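Local coordinates for protein probable dehydrogenase (Bordetella bronchiseptica, PDB 3MOI) that probably acts as an NAD(P)-dependent dehydrogenase of the GFO/IDH/MocA oxidoreductase family, its exact substrate being unknown, at residues G143-L148 against M303-E308; T190-T195 against L218-G223; G11-V16 against A67-S72. All coordinates share one frame; numbering follows the deposited sequence.

Contact 1: residues G143-L148 against M303-E308; sequences GRVSML and MLVTCE
Thr306 faces both Ser146 and Met147 across two antiparallel strands, and this two-against-one pairing is a classic beta bulge in the large mixed sheet of the GFO/IDH/MocA C-terminal domain. Ser146 N donates to Thr306 O at 3.0 Å, and Thr306 N returns a bond to Met147 O at 2.9 Å, so the two residues of the bulge share one partner. The tightly packed part lies on either face of this pairing. On one, Val145, Val305, Cys307 and Leu148 come together: Val145 CG2 rests 4.1 Å from Val305 CG1, and Leu148 CG lies against Val305 CG2, while Leu148 also reaches helix 179-190. On the other, Met147 slants across Thr306, its CG set between backbone N and carbonyl carbon (chi1 76°) and its chain extended beyond, which lays Met147 CE 3.8 Å from Thr306 CG2. Tyr153 of the second subunit packs on Thr306 here, and Asn213 of that subunit hydrogen-bonds Ser146 OG. Toward the loop end the contact opens to solvent and turns polar. Arg144 and Glu308 run side by side, yet their charged groups do not meet, Arg144 NE staying 5.5 Å from Glu308 OE2. A backbone bond from Glu308 N to Arg144 O, 3.1 Å, ties the two residues, and the carboxylate turns to the backbone as well: Arg144 N donates to Glu308 OE1 at 2.7 Å, arriving from above the carboxylate plane.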
ATOM      1  N   GLY A 143     -19.669  -8.852   2.301  1.00 41.14           N
ATOM      2  CA  GLY A 143     -19.806  -8.069   3.561  1.00 41.23           C
ATOM      3  C   GLY A 143     -19.358  -6.609   3.386  1.00 41.77           C
ATOM      4  O   GLY A 143     -19.035  -6.219   2.286  1.00 40.67           O
ATOM      5  N   ARG A 144     -19.316  -5.825   4.472  1.00 42.59           N
ATOM      6  CA  ARG A 144     -18.850  -4.423   4.439  1.00 43.64           C
ATOM      7  C   ARG A 144     -17.369  -4.192   4.130  1.00 42.00           C
ATOM      8  O   ARG A 144     -16.484  -4.941   4.591  1.00 41.94           O
ATOM      9  CB  ARG A 144     -19.104  -3.725   5.766  1.00 45.07           C
ATOM     10  CG  ARG A 144     -20.595  -3.600   6.122  1.00 54.19           C
ATOM     11  CD  ARG A 144     -20.929  -2.121   6.543  1.00 64.73           C
ATOM     12  NE  ARG A 144     -21.917  -2.016   7.635  1.00 71.79           N
ATOM     13  CZ  ARG A 144     -22.060  -0.941   8.424  1.00 76.14           C
ATOM     14  NH1 ARG A 144     -21.285   0.147   8.253  1.00 76.84           N
ATOM     15  NH2 ARG A 144     -22.989  -0.946   9.381  1.00 76.75           N
ATOM     16  N   VAL A 145     -17.095  -3.132   3.369  1.00 39.74           N
ATOM     17  CA  VAL A 145     -15.750  -2.678   3.185  1.00 37.67           C
ATOM     18  C   VAL A 145     -15.236  -2.130   4.496  1.00 36.48           C
ATOM     19  O   VAL A 145     -15.898  -1.327   5.118  1.00 36.05           O
ATOM     20  CB  VAL A 145     -15.660  -1.568   2.177  1.00 38.00           C
ATOM     21  CG1 VAL A 145     -14.187  -1.061   2.068  1.00 36.90           C
ATOM     22  CG2 VAL A 145     -16.195  -2.045   0.829  1.00 36.41           C
ATOM     23  N   SER A 146     -14.050  -2.591   4.904  1.00 35.30           N
ATOM     24  CA  SER A 146     -13.348  -2.042   6.060  1.00 34.26           C
ATOM     25  C   SER A 146     -12.277  -1.043   5.635  1.00 32.50           C
ATOM     26  O   SER A 146     -12.105  -0.017   6.265  1.00 32.89           O
ATOM     27  CB  SER A 146     -12.704  -3.147   6.906  1.00 34.09           C
ATOM     28  OG  SER A 146     -12.049  -2.578   8.054  1.00 36.03           O
ATOM     29  N   MET A 147     -11.576  -1.341   4.564  1.00 30.77           N
ATOM     30  CA  MET A 147     -10.459  -0.533   4.158  1.00 30.48           C
ATOM     31  C   MET A 147     -10.105  -0.859   2.730  1.00 30.56           C
ATOM     32  O   MET A 147     -10.368  -1.925   2.306  1.00 30.66           O
ATOM     33  CB  MET A 147      -9.253  -0.704   5.100  1.00 30.11           C
ATOM     34  CG  MET A 147      -8.378  -2.014   4.996  1.00 28.91           C
ATOM     35  SD  MET A 147      -6.938  -2.038   6.109  1.00 20.02           S
ATOM     36  CE  MET A 147      -6.475  -3.705   5.699  1.00 26.12           C
ATOM     37  N   LEU A 148      -9.576   0.091   1.977  1.00 31.42           N
ATOM     38  CA  LEU A 148      -9.034  -0.170   0.654  1.00 32.03           C
ATOM     39  C   LEU A 148      -7.565   0.155   0.623  1.00 32.43           C
ATOM     40  O   LEU A 148      -7.127   1.048   1.316  1.00 31.88           O
ATOM     41  CB  LEU A 148      -9.678   0.754  -0.368  1.00 33.12           C
ATOM     42  CG  LEU A 148     -11.062   0.404  -0.901  1.00 33.60           C
ATOM     43  CD1 LEU A 148     -12.069   0.942   0.099  1.00 36.37           C
ATOM     44  CD2 LEU A 148     -11.205   1.012  -2.221  1.00 30.53           C
ATOM     45  N   MET A 303      -5.342  -2.512  -6.555  1.00 34.61           N
ATOM     46  CA  MET A 303      -6.398  -2.021  -5.731  1.00 34.98           C
ATOM     47  C   MET A 303      -6.925  -3.200  -4.937  1.00 34.94           C
ATOM     48  O   MET A 303      -7.556  -4.071  -5.516  1.00 35.62           O
ATOM     49  CB  MET A 303      -7.477  -1.406  -6.633  1.00 35.48           C
ATOM     50  CG  MET A 303      -7.047  -0.022  -7.284  1.00 37.69           C
ATOM     51  SD  MET A 303      -8.312   0.942  -8.221  1.00 34.95           S
ATOM     52  CE  MET A 303      -9.699   0.091  -7.675  1.00 32.13           C
ATOM     53  N   LEU A 304      -6.637  -3.220  -3.631  1.00 34.46           N
ATOM     54  CA  LEU A 304      -6.996  -4.299  -2.715  1.00 35.01           C
ATOM     55  C   LEU A 304      -8.105  -3.911  -1.718  1.00 34.57           C
ATOM     56  O   LEU A 304      -7.890  -3.103  -0.815  1.00 34.74           O
ATOM     57  CB  LEU A 304      -5.721  -4.751  -1.923  1.00 35.86           C
ATOM     58  CG  LEU A 304      -4.592  -5.429  -2.753  1.00 35.41           C
ATOM     59  CD1 LEU A 304      -3.172  -5.244  -2.255  1.00 30.42           C
ATOM     60  CD2 LEU A 304      -4.897  -6.905  -2.865  1.00 36.79           C
ATOM     61  N   VAL A 305      -9.285  -4.498  -1.854  1.00 34.11           N
ATOM     62  CA  VAL A 305     -10.437  -4.027  -1.077  1.00 32.90           C
ATOM     63  C   VAL A 305     -10.656  -5.020  -0.011  1.00 33.77           C
ATOM     64  O   VAL A 305     -10.965  -6.142  -0.325  1.00 34.99           O
ATOM     65  CB  VAL A 305     -11.680  -3.983  -1.951  1.00 31.85           C
ATOM     66  CG1 VAL A 305     -12.893  -3.527  -1.182  1.00 25.03           C
ATOM     67  CG2 VAL A 305     -11.378  -3.158  -3.159  1.00 31.00           C
ATOM     68  N   THR A 306     -10.505  -4.671   1.248  1.00 33.65           N
ATOM     69  CA  THR A 306     -10.666  -5.709   2.196  1.00 34.03           C
ATOM     70  C   THR A 306     -12.027  -5.605   2.898  1.00 35.56           C
ATOM     71  O   THR A 306     -12.358  -4.641   3.597  1.00 35.47           O
ATOM     72  CB  THR A 306      -9.357  -5.937   3.106  1.00 34.19           C
ATOM     73  OG1 THR A 306      -9.624  -5.772   4.487  1.00 35.48           O
ATOM     74  CG2 THR A 306      -8.233  -5.179   2.683  1.00 30.18           C
ATOM     75  N   CYS A 307     -12.865  -6.602   2.625  1.00 37.05           N
ATOM     76  CA  CYS A 307     -14.175  -6.683   3.228  1.00 37.43           C
ATOM     77  C   CYS A 307     -14.238  -7.731   4.322  1.00 38.50           C
ATOM     78  O   CYS A 307     -13.310  -8.466   4.512  1.00 39.17           O
ATOM     79  CB  CYS A 307     -15.207  -6.962   2.169  1.00 37.34           C
ATOM     80  SG  CYS A 307     -14.953  -6.038   0.658  1.00 34.56           S
ATOM     81  N   GLU A 308     -15.346  -7.752   5.058  1.00 40.33           N
ATOM     82  CA  GLU A 308     -15.586  -8.725   6.120  1.00 41.66           C
ATOM     83  C   GLU A 308     -15.348 -10.174   5.635  1.00 41.02           C
ATOM     84  O   GLU A 308     -14.716 -10.945   6.308  1.00 40.14           O
ATOM     85  CB  GLU A 308     -17.036  -8.637   6.633  1.00 42.67           C
ATOM     86  CG  GLU A 308     -17.356  -7.510   7.613  1.00 45.79           C
ATOM     87  CD  GLU A 308     -18.892  -7.167   7.734  1.00 49.64           C
ATOM     88  OE1 GLU A 308     -19.705  -7.305   6.754  1.00 46.59           O
ATOM     89  OE2 GLU A 308     -19.247  -6.724   8.858  1.00 52.98           O
TER

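Contact 2: residues T190-T195 against L218-G223; sequences TGQRIT and LTLEDG
Gln192 reaches from the loop after helix 179-190 into the turn that Leu220 to Gly223 make at the end of strand 213-220. Gln192 CB lies 4.1 Å from Leu220 CB. CG sits anti to the carbonyl carbon (chi1 -67°) and the chain continues extended, which delivers Gln192 CD to the Asp222 carboxylate, 3.4 Å from Asp222 OD1. At the tip, Gln192 OE1 takes the Asp222 N-H at 2.6 Å, nearly in line with the amide C=O, and a weaker, bent bond from Glu221 N. Gln192 NE2 comes 3.0 Å from Asp222 OD1; the amide and carboxylate planes stand 76° apart, and Ala224 N hydrogen-bonds Asp222 OD1. At the start of the loop, Thr190 OG1 accepts from Gln192 N at 2.9 Å, an ST turn, while the Thr190 methyl meets Leu220 CD1 tip to tip. Glu221 reciprocates from the turn, its OE1 accepting the N-H of Arg193 in the loop at 3.2 Å, from above the carboxylate plane. Beyond these polar bonds, Ile194 CG1 packs 3.7 Å from Leu220 CD2, and Ile194 CD1 approaches Leu218 CD2. Thr195 N then donates to Thr219 O at 2.8 Å. These bonds join the open ends of the antiparallel beta hairpin of strands 194-202 and 213-220, where a type I beta turn is clasped by a glutamine amide.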
ATOM      1  N   THR A 190     -16.708   2.304  -3.296  1.00 30.64           N
ATOM      2  CA  THR A 190     -17.355   2.288  -2.023  1.00 31.46           C
ATOM      3  C   THR A 190     -18.708   2.922  -2.031  1.00 32.39           C
ATOM      4  O   THR A 190     -19.484   2.693  -1.159  1.00 33.06           O
ATOM      5  CB  THR A 190     -16.569   2.997  -0.934  1.00 31.75           C
ATOM      6  OG1 THR A 190     -16.543   4.405  -1.205  1.00 31.66           O
ATOM      7  CG2 THR A 190     -15.144   2.393  -0.814  1.00 30.46           C
ATOM      8  N   GLY A 191     -19.009   3.759  -2.994  1.00 33.50           N
ATOM      9  CA  GLY A 191     -20.186   4.623  -2.841  1.00 33.62           C
ATOM     10  C   GLY A 191     -20.199   5.573  -1.646  1.00 33.62           C
ATOM     11  O   GLY A 191     -21.249   6.055  -1.301  1.00 33.35           O
ATOM     12  N   GLN A 192     -19.057   5.839  -1.006  1.00 33.39           N
ATOM     13  CA  GLN A 192     -19.019   6.771   0.128  1.00 32.84           C
ATOM     14  C   GLN A 192     -18.339   8.123  -0.147  1.00 33.11           C
ATOM     15  O   GLN A 192     -17.432   8.244  -0.942  1.00 33.66           O
ATOM     16  CB  GLN A 192     -18.352   6.104   1.287  1.00 33.11           C
ATOM     17  CG  GLN A 192     -19.168   4.909   1.894  1.00 34.35           C
ATOM     18  CD  GLN A 192     -18.546   4.483   3.185  1.00 39.60           C
ATOM     19  OE1 GLN A 192     -18.565   5.260   4.168  1.00 43.68           O
ATOM     20  NE2 GLN A 192     -17.942   3.267   3.212  1.00 37.34           N
ATOM     21  N   ARG A 193     -18.821   9.163   0.514  1.00 32.88           N
ATOM     22  CA  ARG A 193     -18.164  10.419   0.530  1.00 31.63           C
ATOM     23  C   ARG A 193     -16.826  10.306   1.279  1.00 30.96           C
ATOM     24  O   ARG A 193     -16.693   9.633   2.308  1.00 31.05           O
ATOM     25  CB  ARG A 193     -19.056  11.472   1.166  1.00 32.37           C
ATOM     26  CG  ARG A 193     -18.425  12.891   1.217  1.00 35.61           C
ATOM     27  CD  ARG A 193     -19.437  13.974   1.592  1.00 39.94           C
ATOM     28  NE  ARG A 193     -18.804  15.102   2.297  1.00 45.57           N
ATOM     29  CZ  ARG A 193     -18.390  16.213   1.692  1.00 48.26           C
ATOM     30  NH1 ARG A 193     -18.544  16.340   0.371  1.00 52.19           N
ATOM     31  NH2 ARG A 193     -17.801  17.181   2.388  1.00 47.16           N
ATOM     32  N   ILE A 194     -15.829  10.981   0.731  1.00 29.67           N
ATOM     33  CA  ILE A 194     -14.575  11.134   1.382  1.00 28.51           C
ATOM     34  C   ILE A 194     -14.717  12.291   2.358  1.00 28.64           C
ATOM     35  O   ILE A 194     -14.943  13.408   1.940  1.00 29.58           O
ATOM     36  CB  ILE A 194     -13.509  11.431   0.325  1.00 27.64           C
ATOM     37  CG1 ILE A 194     -13.379  10.217  -0.598  1.00 28.27           C
ATOM     38  CG2 ILE A 194     -12.233  11.748   0.992  1.00 26.83           C
ATOM     39  CD1 ILE A 194     -12.548  10.372  -1.836  1.00 23.11           C
ATOM     40  N   THR A 195     -14.573  12.040   3.637  1.00 29.19           N
ATOM     41  CA  THR A 195     -14.797  13.077   4.680  1.00 30.16           C
ATOM     42  C   THR A 195     -13.525  13.572   5.335  1.00 30.08           C
ATOM     43  O   THR A 195     -13.562  14.550   6.046  1.00 31.39           O
ATOM     44  CB  THR A 195     -15.694  12.585   5.849  1.00 30.46           C
ATOM     45  OG1 THR A 195     -15.124  11.383   6.377  1.00 31.93           O
ATOM     46  CG2 THR A 195     -17.123  12.287   5.355  1.00 28.13           C
ATOM     47  N   LEU A 218      -7.324   8.313   3.089  1.00 31.33           N
ATOM     48  CA  LEU A 218      -8.604   8.935   2.884  1.00 31.04           C
ATOM     49  C   LEU A 218      -9.597   8.352   3.873  1.00 31.02           C
ATOM     50  O   LEU A 218      -9.813   7.108   3.901  1.00 31.30           O
ATOM     51  CB  LEU A 218      -9.075   8.642   1.453  1.00 30.22           C
ATOM     52  CG  LEU A 218      -8.689   9.544   0.272  1.00 30.75           C
ATOM     53  CD1 LEU A 218      -7.393  10.197   0.402  1.00 29.49           C
ATOM     54  CD2 LEU A 218      -8.845   8.848  -1.104  1.00 26.97           C
ATOM     55  N   THR A 219     -10.211   9.195   4.679  1.00 29.90           N
ATOM     56  CA  THR A 219     -11.243   8.687   5.561  1.00 30.27           C
ATOM     57  C   THR A 219     -12.629   8.747   4.860  1.00 31.71           C
ATOM     58  O   THR A 219     -13.033   9.771   4.347  1.00 32.36           O
ATOM     59  CB  THR A 219     -11.311   9.480   6.850  1.00 30.27           C
ATOM     60  OG1 THR A 219     -10.040   9.396   7.500  1.00 27.12           O
ATOM     61  CG2 THR A 219     -12.433   8.922   7.766  1.00 26.73           C
ATOM     62  N   LEU A 220     -13.346   7.639   4.855  1.00 32.44           N
ATOM     63  CA  LEU A 220     -14.645   7.602   4.266  1.00 33.10           C
ATOM     64  C   LEU A 220     -15.668   7.760   5.386  1.00 34.86           C
ATOM     65  O   LEU A 220     -15.387   7.925   6.552  1.00 36.50           O
ATOM     66  CB  LEU A 220     -14.845   6.326   3.484  1.00 32.25           C
ATOM     67  CG  LEU A 220     -13.797   5.997   2.421  1.00 31.38           C
ATOM     68  CD1 LEU A 220     -14.140   4.675   1.797  1.00 29.86           C
ATOM     69  CD2 LEU A 220     -13.691   7.051   1.349  1.00 28.37           C
ATOM     70  N   GLU A 221     -16.898   7.727   5.024  1.00 37.42           N
ATOM     71  CA  GLU A 221     -17.888   8.427   5.789  1.00 39.21           C
ATOM     72  C   GLU A 221     -18.441   7.494   6.825  1.00 39.41           C
ATOM     73  O   GLU A 221     -18.844   7.963   7.891  1.00 40.21           O
ATOM     74  CB  GLU A 221     -18.911   8.938   4.787  1.00 39.58           C
ATOM     75  CG  GLU A 221     -20.245   9.347   5.204  1.00 43.94           C
ATOM     76  CD  GLU A 221     -21.072   9.714   3.891  1.00 51.78           C
ATOM     77  OE1 GLU A 221     -21.007   8.962   2.813  1.00 46.02           O
ATOM     78  OE2 GLU A 221     -21.721  10.800   3.958  1.00 55.37           O
ATOM     79  N   ASP A 222     -18.452   6.182   6.561  1.00 39.33           N
ATOM     80  CA  ASP A 222     -18.928   5.238   7.597  1.00 39.61           C
ATOM     81  C   ASP A 222     -17.781   4.811   8.514  1.00 38.29           C
ATOM     82  O   ASP A 222     -17.962   3.949   9.329  1.00 37.55           O
ATOM     83  CB  ASP A 222     -19.669   4.021   6.987  1.00 40.22           C
ATOM     84  CG  ASP A 222     -18.711   2.981   6.340  1.00 44.33           C
ATOM     85  OD1 ASP A 222     -17.496   3.310   6.200  1.00 47.00           O
ATOM     86  OD2 ASP A 222     -19.171   1.842   5.972  1.00 49.22           O
ATOM     87  N   GLY A 223     -16.600   5.411   8.365  1.00 38.03           N
ATOM     88  CA  GLY A 223     -15.429   5.059   9.186  1.00 37.70           C
ATOM     89  C   GLY A 223     -14.432   4.204   8.423  1.00 37.45           C
ATOM     90  O   GLY A 223     -13.259   4.136   8.801  1.00 38.04           O
TER

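Contact 3: residues G11-V16 against A67-S72; sequences GFAGSV and AVYIAS
Ala13 and Gly14, in the first turn of helix 12-24, lie against Tyr69 in strand 67-70 and Ala71 just after it. Most of the contact is van der Waals. Ala71 CB sits 3.8 Å from Gly14 N, and Ala13 CB approaches Ala71 CB at 4.4 Å. A side chain on Gly14 would start close against the Ala71 methyl. Separately, Gly14 CA lies 3.8 Å from Tyr69 CE2, near the ring plane. With Tyr69 CG anti to the backbone N (chi1 168°), the torsion carries the ring edge to the helix start; Met18 and Met22 of the same helix also touch the ring.

The polar part is slight. Tyr69 OH lies 3.5 Å from Ala13 O, a weak and unsettled interaction, and the place of the hydroxyl is itself doubtful, so little rests on it. Within the helix start, the backbone bonds are firmer: Ser15 N donates to Gly11 O at 2.9 Å, with Gly11 at the N-cap.

Gly11 and Gly14 fit, with Gly9, the GxGxxG pattern, consistent with a dinucleotide-binding turn. The start of helix 12-24, which follows this glycine-rich turn after strand 3-8, packs beside the end of the neighbouring parallel strand 67-70, as in a Rossmann fold.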
ATOM      1  N   GLY A  11      -6.286  16.410 -29.280  1.00 39.06           N
ATOM      2  CA  GLY A  11      -4.962  16.041 -28.857  1.00 38.99           C
ATOM      3  C   GLY A  11      -5.059  14.546 -28.640  1.00 39.60           C
ATOM      4  O   GLY A  11      -5.891  13.881 -29.228  1.00 39.34           O
ATOM      5  N   PHE A  12      -4.243  14.036 -27.732  1.00 40.37           N
ATOM      6  CA  PHE A  12      -4.153  12.615 -27.493  1.00 41.10           C
ATOM      7  C   PHE A  12      -5.461  11.979 -27.009  1.00 41.46           C
ATOM      8  O   PHE A  12      -6.014  11.111 -27.687  1.00 42.48           O
ATOM      9  CB  PHE A  12      -2.971  12.363 -26.545  1.00 41.34           C
ATOM     10  CG  PHE A  12      -2.780  10.926 -26.186  1.00 42.75           C
ATOM     11  CD1 PHE A  12      -2.344  10.008 -27.140  1.00 42.08           C
ATOM     12  CD2 PHE A  12      -3.048  10.476 -24.870  1.00 44.61           C
ATOM     13  CE1 PHE A  12      -2.152   8.657 -26.807  1.00 41.64           C
ATOM     14  CE2 PHE A  12      -2.885   9.130 -24.529  1.00 44.11           C
ATOM     15  CZ  PHE A  12      -2.423   8.213 -25.527  1.00 45.12           C
ATOM     16  N   ALA A  13      -5.984  12.406 -25.871  1.00 41.82           N
ATOM     17  CA  ALA A  13      -7.279  11.881 -25.409  1.00 42.19           C
ATOM     18  C   ALA A  13      -8.374  11.896 -26.524  1.00 42.26           C
ATOM     19  O   ALA A  13      -9.076  10.906 -26.787  1.00 42.80           O
ATOM     20  CB  ALA A  13      -7.759  12.670 -24.142  1.00 41.70           C
ATOM     21  N   GLY A  14      -8.517  13.013 -27.191  1.00 41.91           N
ATOM     22  CA  GLY A  14      -9.503  13.089 -28.251  1.00 42.41           C
ATOM     23  C   GLY A  14      -9.282  12.168 -29.444  1.00 43.28           C
ATOM     24  O   GLY A  14     -10.124  11.292 -29.717  1.00 43.74           O
ATOM     25  N   SER A  15      -8.182  12.385 -30.175  1.00 43.29           N
ATOM     26  CA  SER A  15      -8.006  11.761 -31.472  1.00 44.09           C
ATOM     27  C   SER A  15      -7.600  10.317 -31.343  1.00 44.24           C
ATOM     28  O   SER A  15      -8.070   9.487 -32.122  1.00 44.28           O
ATOM     29  CB  SER A  15      -6.917  12.427 -32.323  1.00 44.41           C
ATOM     30  OG  SER A  15      -6.304  13.572 -31.740  1.00 47.95           O
ATOM     31  N   VAL A  16      -6.681  10.000 -30.418  1.00 44.27           N
ATOM     32  CA  VAL A  16      -6.132   8.629 -30.423  1.00 43.58           C
ATOM     33  C   VAL A  16      -6.809   7.674 -29.441  1.00 43.37           C
ATOM     34  O   VAL A  16      -7.015   6.525 -29.791  1.00 42.76           O
ATOM     35  CB  VAL A  16      -4.540   8.535 -30.439  1.00 43.76           C
ATOM     36  CG1 VAL A  16      -3.871   9.827 -30.062  1.00 43.78           C
ATOM     37  CG2 VAL A  16      -4.024   7.343 -29.597  1.00 43.60           C
ATOM     38  N   ALA A  67     -24.514  15.163 -28.538  1.00 33.61           N
ATOM     39  CA  ALA A  67     -23.575  15.322 -27.446  1.00 33.88           C
ATOM     40  C   ALA A  67     -22.196  15.857 -27.945  1.00 34.46           C
ATOM     41  O   ALA A  67     -21.897  15.823 -29.135  1.00 33.30           O
ATOM     42  CB  ALA A  67     -23.387  14.009 -26.704  1.00 32.21           C
ATOM     43  N   VAL A  68     -21.373  16.338 -27.004  1.00 35.00           N
ATOM     44  CA  VAL A  68     -20.026  16.725 -27.288  1.00 35.91           C
ATOM     45  C   VAL A  68     -19.066  15.978 -26.357  1.00 35.16           C
ATOM     46  O   VAL A  68     -19.326  15.853 -25.148  1.00 35.89           O
ATOM     47  CB  VAL A  68     -19.814  18.236 -27.117  1.00 36.12           C
ATOM     48  CG1 VAL A  68     -18.477  18.579 -27.670  1.00 38.21           C
ATOM     49  CG2 VAL A  68     -20.812  19.021 -27.952  1.00 38.98           C
ATOM     50  N   TYR A  69     -17.972  15.496 -26.912  1.00 33.97           N
ATOM     51  CA  TYR A  69     -16.904  14.967 -26.105  1.00 35.01           C
ATOM     52  C   TYR A  69     -15.840  16.051 -26.100  1.00 35.04           C
ATOM     53  O   TYR A  69     -15.347  16.443 -27.144  1.00 35.20           O
ATOM     54  CB  TYR A  69     -16.385  13.639 -26.644  1.00 35.10           C
ATOM     55  CG  TYR A  69     -15.081  13.189 -26.000  1.00 36.02           C
ATOM     56  CD1 TYR A  69     -14.991  12.879 -24.641  1.00 39.40           C
ATOM     57  CD2 TYR A  69     -13.932  13.060 -26.758  1.00 35.58           C
ATOM     58  CE1 TYR A  69     -13.756  12.473 -24.068  1.00 39.54           C
ATOM     59  CE2 TYR A  69     -12.727  12.688 -26.197  1.00 33.16           C
ATOM     60  CZ  TYR A  69     -12.636  12.381 -24.896  1.00 37.29           C
ATOM     61  OH  TYR A  69     -11.402  11.997 -24.452  1.00 39.92           O
ATOM     62  N   ILE A  70     -15.567  16.588 -24.922  1.00 34.65           N
ATOM     63  CA  ILE A  70     -14.741  17.784 -24.769  1.00 34.13           C
ATOM     64  C   ILE A  70     -13.385  17.347 -24.260  1.00 33.69           C
ATOM     65  O   ILE A  70     -13.303  16.950 -23.120  1.00 33.75           O
ATOM     66  CB  ILE A  70     -15.356  18.779 -23.724  1.00 34.24           C
ATOM     67  CG1 ILE A  70     -16.653  19.408 -24.286  1.00 32.87           C
ATOM     68  CG2 ILE A  70     -14.352  19.868 -23.345  1.00 31.75           C
ATOM     69  CD1 ILE A  70     -17.440  20.221 -23.241  1.00 29.20           C
ATOM     70  N   ALA A  71     -12.363  17.362 -25.126  1.00 33.01           N
ATOM     71  CA  ALA A  71     -11.035  16.932 -24.782  1.00 32.37           C
ATOM     72  C   ALA A  71     -10.045  18.047 -25.025  1.00 31.95           C
ATOM     73  O   ALA A  71      -8.881  17.784 -25.321  1.00 30.73           O
ATOM     74  CB  ALA A  71     -10.628  15.691 -25.597  1.00 32.06           C
ATOM     75  N   SER A  72     -10.498  19.280 -24.869  1.00 31.62           N
ATOM     76  CA  SER A  72      -9.613  20.426 -25.005  1.00 32.38           C
ATOM     77  C   SER A  72      -8.720  20.538 -23.798  1.00 32.34           C
ATOM     78  O   SER A  72      -9.010  19.971 -22.787  1.00 33.14           O
ATOM     79  CB  SER A  72     -10.437  21.691 -25.130  1.00 32.66           C
ATOM     80  OG  SER A  72     -11.526  21.641 -24.262  1.00 34.71           O
TER

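Overall arrangement
Contacts 1 and 2 belong to one mixed sheet, their centres about 12 Å apart, and both reach the second subunit. They touch where Leu148 packs on Thr190 and where Arg144 makes a long, weak ion pair with Asp222. Contact 1 rests on regular strand pairing; contact 2 relies mainly on side-chain-to-backbone bonds around a turn, with one good strand bond. Both carry exposed charged residues at one end, about 23 and 20 Å from the chain's centre. Contact 3, in the Rossmann domain on the opposite side of that centre, lies nearer it, about 12 Å, and none of its touching residues is exposed: two alanines and a glycine pack against a tyrosine edge. It is about 35 Å from contact 1 and about 31 Å from contact 2, centre to centre.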